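Local coordinates for protein TipC2 (Streptococcus intermedius B196, PDB 6DHX) that probably acts as an immunity protein that protects its producer against an antibacterial toxin exported by the type VII secretion system, at residues K19-E24 with K168-I173; K160-K165 with K181-V186. All coordinates share one frame; numbering follows the deposited sequence.

Contact 1: residues K19-E24 with K168-I173; sequences KNIFDE and KDWCSI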
ATOM      1  N   LYS A  19      -1.225 -11.465  14.039  1.00 23.83           N
ATOM      2  CA  LYS A  19      -0.510 -10.801  15.135  1.00 27.50           C
ATOM      3  C   LYS A  19      -0.554  -9.279  15.008  1.00 27.33           C
ATOM      4  O   LYS A  19      -0.194  -8.564  15.974  1.00 26.24           O
ATOM      5  CB  LYS A  19       0.961 -11.288  15.202  1.00 25.57           C
ATOM      6  CG  LYS A  19       1.147 -12.747  15.681  1.00 39.01           C
ATOM      7  CD  LYS A  19       2.566 -12.986  16.221  1.00 46.81           C
ATOM      8  CE  LYS A  19       2.849 -14.460  16.536  1.00 57.95           C
ATOM      9  NZ  LYS A  19       4.111 -14.618  17.403  1.00 57.41           N
ATOM     10  N   ASN A  20      -1.021  -8.779  13.880  1.00 24.55           N
ATOM     11  CA  ASN A  20      -1.149  -7.355  13.618  1.00 26.37           C
ATOM     12  C   ASN A  20      -2.171  -7.150  12.501  1.00 25.76           C
ATOM     13  O   ASN A  20      -2.652  -8.104  11.869  1.00 24.04           O
ATOM     14  CB  ASN A  20       0.219  -6.755  13.224  1.00 22.10           C
ATOM     15  CG  ASN A  20       0.788  -7.449  12.023  1.00 21.92           C
ATOM     16  OD1 ASN A  20       0.196  -7.377  10.946  1.00 21.71           O
ATOM     17  ND2 ASN A  20       1.918  -8.159  12.204  1.00 23.19           N
ATOM     18  N   ILE A  21      -2.461  -5.874  12.216  1.00 20.40           N
ATOM     19  CA  ILE A  21      -3.529  -5.556  11.287  1.00 21.58           C
ATOM     20  C   ILE A  21      -3.185  -5.982   9.872  1.00 21.36           C
ATOM     21  O   ILE A  21      -4.094  -6.295   9.084  1.00 21.50           O
ATOM     22  CB  ILE A  21      -3.866  -4.045  11.347  1.00 24.49           C
ATOM     23  CG1 ILE A  21      -5.158  -3.766  10.596  1.00 24.38           C
ATOM     24  CG2 ILE A  21      -2.662  -3.184  10.802  1.00 23.39           C
ATOM     25  CD1 ILE A  21      -5.779  -2.384  10.966  1.00 23.57           C
ATOM     26  N   PHE A  22      -1.899  -6.031   9.518  1.00 18.75           N
ATOM     27  CA  PHE A  22      -1.518  -6.441   8.169  1.00 20.21           C
ATOM     28  C   PHE A  22      -1.692  -7.949   7.998  1.00 21.62           C
ATOM     29  O   PHE A  22      -2.135  -8.396   6.940  1.00 19.69           O
ATOM     30  CB  PHE A  22      -0.064  -6.016   7.866  1.00 20.99           C
ATOM     31  CG  PHE A  22       0.128  -4.525   8.095  1.00 22.05           C
ATOM     32  CD1 PHE A  22      -0.447  -3.609   7.200  1.00 19.30           C
ATOM     33  CD2 PHE A  22       0.723  -4.065   9.242  1.00 24.67           C
ATOM     34  CE1 PHE A  22      -0.390  -2.229   7.445  1.00 23.03           C
ATOM     35  CE2 PHE A  22       0.790  -2.664   9.508  1.00 26.36           C
ATOM     36  CZ  PHE A  22       0.229  -1.762   8.594  1.00 24.59           C
ATOM     37  N   ASP A  23      -1.332  -8.738   9.017  1.00 21.79           N
ATOM     38  CA  ASP A  23      -1.679 -10.168   8.994  1.00 22.35           C
ATOM     39  C   ASP A  23      -3.181 -10.349   8.805  1.00 23.30           C
ATOM     40  O   ASP A  23      -3.634 -11.285   8.142  1.00 21.65           O
ATOM     41  CB  ASP A  23      -1.325 -10.871  10.312  1.00 20.63           C
ATOM     42  CG  ASP A  23       0.157 -11.127  10.507  1.00 21.74           C
ATOM     43  OD1 ASP A  23       0.954 -11.205   9.547  1.00 24.13           O
ATOM     44  OD2 ASP A  23       0.536 -11.303  11.703  1.00 25.94           O
ATOM     45  N   GLU A  24      -3.975  -9.541   9.495  1.00 19.36           N
ATOM     46  CA  GLU A  24      -5.415  -9.714   9.424  1.00 23.26           C
ATOM     47  C   GLU A  24      -5.915  -9.487   7.996  1.00 22.84           C
ATOM     48  O   GLU A  24      -6.676 -10.296   7.440  1.00 23.41           O
ATOM     49  CB  GLU A  24      -6.032  -8.743  10.440  1.00 28.70           C
ATOM     50  CG  GLU A  24      -7.449  -8.890  10.726  1.00 32.71           C
ATOM     51  CD  GLU A  24      -7.870  -7.828  11.743  1.00 33.33           C
ATOM     52  OE1 GLU A  24      -8.057  -6.677  11.294  1.00 26.74           O
ATOM     53  OE2 GLU A  24      -7.972  -8.162  12.952  1.00 29.66           O
ATOM     54  N   LYS A 168      -8.596   2.487   7.936  1.00 20.34           N
ATOM     55  CA  LYS A 168      -9.921   2.811   8.474  1.00 22.50           C
ATOM     56  C   LYS A 168     -11.013   2.121   7.645  1.00 22.36           C
ATOM     57  O   LYS A 168     -12.007   1.606   8.188  1.00 23.58           O
ATOM     58  CB  LYS A 168     -10.103   4.329   8.476  1.00 22.90           C
ATOM     59  CG  LYS A 168     -11.357   4.792   9.195  1.00 24.60           C
ATOM     60  CD  LYS A 168     -11.477   6.304   9.130  1.00 30.11           C
ATOM     61  CE  LYS A 168     -12.550   6.837  10.068  1.00 37.03           C
ATOM     62  NZ  LYS A 168     -12.581   8.318  10.029  1.00 39.55           N
ATOM     63  N   ASP A 169     -10.805   2.056   6.325  1.00 20.85           N
ATOM     64  CA  ASP A 169     -11.708   1.311   5.444  1.00 24.69           C
ATOM     65  C   ASP A 169     -11.731  -0.168   5.796  1.00 20.75           C
ATOM     66  O   ASP A 169     -12.796  -0.790   5.794  1.00 19.99           O
ATOM     67  CB  ASP A 169     -11.291   1.464   3.975  1.00 24.15           C
ATOM     68  CG  ASP A 169     -11.732   2.781   3.370  1.00 27.85           C
ATOM     69  OD1 ASP A 169     -12.514   3.500   4.011  1.00 26.21           O
ATOM     70  OD2 ASP A 169     -11.286   3.106   2.260  1.00 28.85           O
ATOM     71  N   TRP A 170     -10.548  -0.766   6.020  1.00 20.02           N
ATOM     72  CA  TRP A 170     -10.497  -2.166   6.447  1.00 20.13           C
ATOM     73  C   TRP A 170     -11.357  -2.387   7.674  1.00 20.78           C
ATOM     74  O   TRP A 170     -12.151  -3.343   7.739  1.00 21.48           O
ATOM     75  CB  TRP A 170      -9.043  -2.557   6.783  1.00 21.23           C
ATOM     76  CG  TRP A 170      -8.982  -3.965   7.320  1.00 19.26           C
ATOM     77  CD1 TRP A 170      -8.693  -4.365   8.611  1.00 18.81           C
ATOM     78  CD2 TRP A 170      -9.259  -5.164   6.573  1.00 20.96           C
ATOM     79  NE1 TRP A 170      -8.774  -5.748   8.698  1.00 20.06           N
ATOM     80  CE2 TRP A 170      -9.114  -6.260   7.471  1.00 21.65           C
ATOM     81  CE3 TRP A 170      -9.600  -5.409   5.233  1.00 18.32           C
ATOM     82  CZ2 TRP A 170      -9.281  -7.597   7.065  1.00 22.18           C
ATOM     83  CZ3 TRP A 170      -9.777  -6.771   4.813  1.00 23.88           C
ATOM     84  CH2 TRP A 170      -9.616  -7.828   5.729  1.00 24.15           C
ATOM     85  N   CYS A 171     -11.216  -1.493   8.671  1.00 21.14           N
ATOM     86  CA  CYS A 171     -12.001  -1.654   9.899  1.00 21.88           C
ATOM     87  C   CYS A 171     -13.494  -1.397   9.683  1.00 23.74           C
ATOM     88  O   CYS A 171     -14.301  -1.823  10.520  1.00 26.96           O
ATOM     89  CB  CYS A 171     -11.456  -0.742  11.037  1.00 24.32           C
ATOM     90  SG  CYS A 171      -9.702  -1.261  11.456  1.00 27.76           S
ATOM     91  N   SER A 172     -13.888  -0.827   8.546  1.00 23.11           N
ATOM     92  CA  SER A 172     -15.310  -0.673   8.240  1.00 23.38           C
ATOM     93  C   SER A 172     -15.927  -1.916   7.607  1.00 25.40           C
ATOM     94  O   SER A 172     -17.158  -2.026   7.593  1.00 27.57           O
ATOM     95  CB  SER A 172     -15.529   0.510   7.282  1.00 29.68           C
ATOM     96  OG  SER A 172     -15.252   0.157   5.939  1.00 32.21           O
ATOM     97  N   ILE A 173     -15.122  -2.824   7.043  1.00 26.15           N
ATOM     98  CA  ILE A 173     -15.680  -4.043   6.446  1.00 25.35           C
ATOM     99  C   ILE A 173     -15.311  -5.308   7.209  1.00 30.43           C
ATOM    100  O   ILE A 173     -15.919  -6.358   6.959  1.00 26.19           O
ATOM    101  CB  ILE A 173     -15.244  -4.197   4.978  1.00 24.13           C
ATOM    102  CG1 ILE A 173     -13.726  -4.403   4.925  1.00 22.81           C
ATOM    103  CG2 ILE A 173     -15.632  -2.975   4.191  1.00 25.52           C
ATOM    104  CD1 ILE A 173     -13.246  -4.635   3.502  1.00 23.12           C
TER

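Contact 2: residues K160-K165 with K181-V186; sequences KIVNQK and KDYGQV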
ATOM      1  N   LYS A 160      -2.560  10.192   6.480  1.00 29.24           N
ATOM      2  CA  LYS A 160      -3.818  10.517   5.814  1.00 30.08           C
ATOM      3  C   LYS A 160      -4.338   9.360   4.959  1.00 31.08           C
ATOM      4  O   LYS A 160      -5.539   9.058   4.975  1.00 30.27           O
ATOM      5  CB  LYS A 160      -3.605  11.758   4.955  1.00 31.60           C
ATOM      6  CG  LYS A 160      -4.892  12.243   4.283  1.00 37.08           C
ATOM      7  CD  LYS A 160      -4.540  13.511   3.475  1.00 49.58           C
ATOM      8  CE  LYS A 160      -5.635  13.866   2.480  1.00 60.71           C
ATOM      9  NZ  LYS A 160      -6.953  14.012   3.148  1.00 67.57           N
ATOM     10  N   ILE A 161      -3.459   8.728   4.187  1.00 25.44           N
ATOM     11  CA  ILE A 161      -3.906   7.715   3.240  1.00 25.17           C
ATOM     12  C   ILE A 161      -3.871   6.329   3.840  1.00 24.76           C
ATOM     13  O   ILE A 161      -4.827   5.559   3.669  1.00 24.75           O
ATOM     14  CB  ILE A 161      -3.065   7.763   1.947  1.00 24.93           C
ATOM     15  CG1 ILE A 161      -3.184   9.147   1.291  1.00 29.80           C
ATOM     16  CG2 ILE A 161      -3.480   6.584   1.000  1.00 20.67           C
ATOM     17  CD1 ILE A 161      -4.636   9.559   0.924  1.00 31.46           C
ATOM     18  N   VAL A 162      -2.757   5.928   4.463  1.00 24.87           N
ATOM     19  CA  VAL A 162      -2.723   4.550   4.976  1.00 25.37           C
ATOM     20  C   VAL A 162      -3.580   4.430   6.232  1.00 25.04           C
ATOM     21  O   VAL A 162      -4.394   3.516   6.351  1.00 24.37           O
ATOM     22  CB  VAL A 162      -1.290   4.053   5.243  1.00 25.02           C
ATOM     23  CG1 VAL A 162      -1.325   2.611   5.898  1.00 22.28           C
ATOM     24  CG2 VAL A 162      -0.491   3.981   3.926  1.00 26.77           C
ATOM     25  N   ASN A 163      -3.362   5.315   7.216  1.00 24.48           N
ATOM     26  CA  ASN A 163      -4.090   5.107   8.470  1.00 25.14           C
ATOM     27  C   ASN A 163      -5.545   5.552   8.377  1.00 32.39           C
ATOM     28  O   ASN A 163      -6.459   4.794   8.728  1.00 31.84           O
ATOM     29  CB  ASN A 163      -3.361   5.828   9.608  1.00 28.71           C
ATOM     30  CG  ASN A 163      -2.095   5.078  10.010  1.00 26.52           C
ATOM     31  OD1 ASN A 163      -1.969   3.881   9.734  1.00 27.52           O
ATOM     32  ND2 ASN A 163      -1.180   5.755  10.675  1.00 25.98           N
ATOM     33  N   GLN A 164      -5.781   6.774   7.911  1.00 25.49           N
ATOM     34  CA  GLN A 164      -7.108   7.378   7.955  1.00 25.88           C
ATOM     35  C   GLN A 164      -7.972   6.984   6.770  1.00 25.52           C
ATOM     36  O   GLN A 164      -9.177   7.308   6.736  1.00 27.72           O
ATOM     37  CB  GLN A 164      -6.982   8.923   8.036  1.00 30.54           C
ATOM     38  CG  GLN A 164      -6.379   9.413   9.375  1.00 38.13           C
ATOM     39  CD  GLN A 164      -6.925   8.593  10.544  1.00 53.76           C
ATOM     40  OE1 GLN A 164      -8.147   8.412  10.675  1.00 55.09           O
ATOM     41  NE2 GLN A 164      -6.025   8.055  11.367  1.00 55.20           N
ATOM     42  N   LYS A 165      -7.421   6.258   5.807  1.00 25.09           N
ATOM     43  CA  LYS A 165      -8.243   5.851   4.685  1.00 27.85           C
ATOM     44  C   LYS A 165      -8.186   4.336   4.512  1.00 23.81           C
ATOM     45  O   LYS A 165      -9.200   3.651   4.763  1.00 25.84           O
ATOM     46  CB  LYS A 165      -7.823   6.590   3.406  1.00 29.13           C
ATOM     47  CG  LYS A 165      -8.775   6.400   2.223  1.00 35.10           C
ATOM     48  CD  LYS A 165      -8.410   7.421   1.132  1.00 35.77           C
ATOM     49  CE  LYS A 165      -9.296   7.285  -0.078  1.00 29.81           C
ATOM     50  NZ  LYS A 165     -10.739   7.619   0.224  1.00 34.08           N
ATOM     51  N   LYS A 181      -4.572   3.109  14.808  1.00 31.01           N
ATOM     52  CA  LYS A 181      -3.637   3.671  15.775  1.00 32.33           C
ATOM     53  C   LYS A 181      -2.972   2.597  16.632  1.00 36.59           C
ATOM     54  O   LYS A 181      -2.113   2.921  17.449  1.00 39.21           O
ATOM     55  CB  LYS A 181      -4.318   4.725  16.646  1.00 37.81           C
ATOM     56  CG  LYS A 181      -5.401   4.190  17.536  1.00 47.49           C
ATOM     57  CD  LYS A 181      -5.656   5.164  18.702  1.00 55.80           C
ATOM     58  CE  LYS A 181      -7.103   5.100  19.166  1.00 64.41           C
ATOM     59  NZ  LYS A 181      -7.376   6.096  20.238  1.00 76.03           N
ATOM     60  N   ASP A 182      -3.301   1.318  16.432  1.00 33.40           N
ATOM     61  CA  ASP A 182      -2.607   0.260  17.171  1.00 35.87           C
ATOM     62  C   ASP A 182      -2.504  -0.929  16.229  1.00 32.61           C
ATOM     63  O   ASP A 182      -3.438  -1.736  16.128  1.00 32.36           O
ATOM     64  CB  ASP A 182      -3.288  -0.159  18.456  1.00 46.27           C
ATOM     65  CG  ASP A 182      -2.612  -1.389  19.073  1.00 59.41           C
ATOM     66  OD1 ASP A 182      -1.361  -1.577  18.876  1.00 49.65           O
ATOM     67  OD2 ASP A 182      -3.345  -2.195  19.693  1.00 69.88           O
ATOM     68  N   TYR A 183      -1.363  -1.028  15.556  1.00 26.75           N
ATOM     69  CA  TYR A 183      -1.247  -2.055  14.522  1.00 25.79           C
ATOM     70  C   TYR A 183      -1.112  -3.457  15.099  1.00 27.92           C
ATOM     71  O   TYR A 183      -1.329  -4.423  14.366  1.00 27.97           O
ATOM     72  CB  TYR A 183       0.004  -1.815  13.670  1.00 30.84           C
ATOM     73  CG  TYR A 183      -0.002  -0.630  12.744  1.00 30.87           C
ATOM     74  CD1 TYR A 183      -1.172   0.082  12.471  1.00 29.44           C
ATOM     75  CD2 TYR A 183       1.171  -0.249  12.109  1.00 30.41           C
ATOM     76  CE1 TYR A 183      -1.161   1.156  11.591  1.00 27.18           C
ATOM     77  CE2 TYR A 183       1.208   0.817  11.234  1.00 26.86           C
ATOM     78  CZ  TYR A 183       0.060   1.519  10.979  1.00 31.24           C
ATOM     79  OH  TYR A 183       0.140   2.572  10.104  1.00 29.98           O
ATOM     80  N   GLY A 184      -0.662  -3.589  16.348  1.00 29.19           N
ATOM     81  CA  GLY A 184      -0.314  -4.893  16.885  1.00 30.83           C
ATOM     82  C   GLY A 184       1.180  -5.147  16.835  1.00 31.87           C
ATOM     83  O   GLY A 184       1.975  -4.205  16.867  1.00 33.43           O
ATOM     84  N   GLN A 185       1.567  -6.416  16.763  1.00 29.13           N
ATOM     85  CA  GLN A 185       2.962  -6.838  16.873  1.00 32.85           C
ATOM     86  C   GLN A 185       3.549  -6.832  15.473  1.00 33.25           C
ATOM     87  O   GLN A 185       3.317  -7.762  14.694  1.00 26.93           O
ATOM     88  CB  GLN A 185       3.046  -8.229  17.500  1.00 34.41           C
ATOM     89  CG  GLN A 185       2.968  -8.213  19.009  1.00 43.16           C
ATOM     90  CD  GLN A 185       3.226  -9.597  19.627  1.00 53.06           C
ATOM     91  OE1 GLN A 185       2.757 -10.608  19.118  1.00 52.38           O
ATOM     92  NE2 GLN A 185       3.978  -9.634  20.730  1.00 59.21           N
ATOM     93  N   VAL A 186       4.298  -5.788  15.142  1.00 31.00           N
ATOM     94  CA  VAL A 186       4.838  -5.637  13.782  1.00 23.12           C
ATOM     95  C   VAL A 186       6.071  -4.749  13.882  1.00 28.54           C
ATOM     96  O   VAL A 186       6.068  -3.753  14.604  1.00 30.80           O
ATOM     97  CB  VAL A 186       3.804  -5.039  12.799  1.00 25.34           C
ATOM     98  CG1 VAL A 186       3.222  -3.731  13.331  1.00 27.64           C
ATOM     99  CG2 VAL A 186       4.461  -4.758  11.424  1.00 26.24           C
TER
HETATM  100  O   HOH W   1       1.326   4.915  11.970  1.00 34.55           O

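Contact 1: residues K19-E24 with K168-I173
W170 reaches from helix 151-173 to the first turn of helix 21-32, where E24 and I21 receive it. Its CB points toward that turn, and with CG anti to the backbone N (chi1 176°) the indole extends out from its own helix. W170 CD1, on the pyrrole edge, lies 4.1 Å from I21 CG1, which approaches obliquely. Next along that edge, W170 NE1 donates to E24 OE1 at 2.8 Å with an N-H...O angle of 158°. The carboxylate oxygen sits almost in the indole plane and is met on its anti side. Farther round, W170 CZ2 passes 3.8 Å from the backbone E24 O, while the ring also touches I25 and E28 of the same helix. I21 CD1 packs against C171 SG at 4.1 Å, an apolar contact beside the indole; isoleucine's branched side chain can touch both W170 and C171. Glutamate suits its place because an extended chain carries its carboxylate to the indole edge. There S176 OG also bonds OE1, and the backbone N of K177 bonds E24 OE2. Tryptophan supplies apolar surface together with one N-H. This buried carboxylate, gripped by three donors, is thus held in place by neutral groups, which would probably help it to stay ionised.

Contact 2: residues K160-K165 with K181-V186
N163 and Y183 meet through one direct hydrogen bond. The phenol OH of Y183 donates to N163 OD1, a short bond of 2.5 Å that arrives in the carbonyl plane on a lone pair (C=O...O angle 124°). OD1 lies at the edge of the tyrosine ring, near its plane, while the amide is turned 66° from the ring. Both side chains have CG anti to the carbonyl carbon; for N163 (chi1 -74°) this brings the amide out to the phenol. A water forms a separate bridge, accepting from N163 ND2 at 2.9 Å and donating to Y183 OH at 3.2 Å. Asparagine suits this spot because one amide offers both an acceptor and a donor: ND2 also bonds E159 OE1, and Y158 OH bonds the phenol oxygen, so the buried amide of N163 and the phenol oxygen each have several partners. Van der Waals contact adds little: V162 CG1 stands 4.5 Å from Y183 OH, but V162 itself packs on I92 and F94 of the sheet. Tyrosine suits its place because its ring meets F22 edge-to-face while its hydroxyl reaches the helix. In the loop, a weak bond from G184 N to D182 OD1 spans the tyrosine. This is a helix laid against a beta-sheet, with the loop that follows it tied back to its flank by a tyrosine.

Overall arrangement
Contacts 1 and 2 have their centres about 8 Å apart, on the same side of the centre of the chain, and both draw on helix 151-173. Along the chain their segments alternate: 19-24, 160-165, 168-173, then 181-186, so the two connections cross in sequence. They also touch directly: I21 N lies 2.8 Å from Y183 O and N20 ND2 lies 2.9 Å from Q185 O, both probable hydrogen bonds. The loop 181-186 therefore runs between the start of helix 21-32 and helix 151-173 before entering strand 187-190, which pairs in parallel with strand 116-127. Together they join the N-terminal helix, the long helix and the C-terminal strand over the sheet.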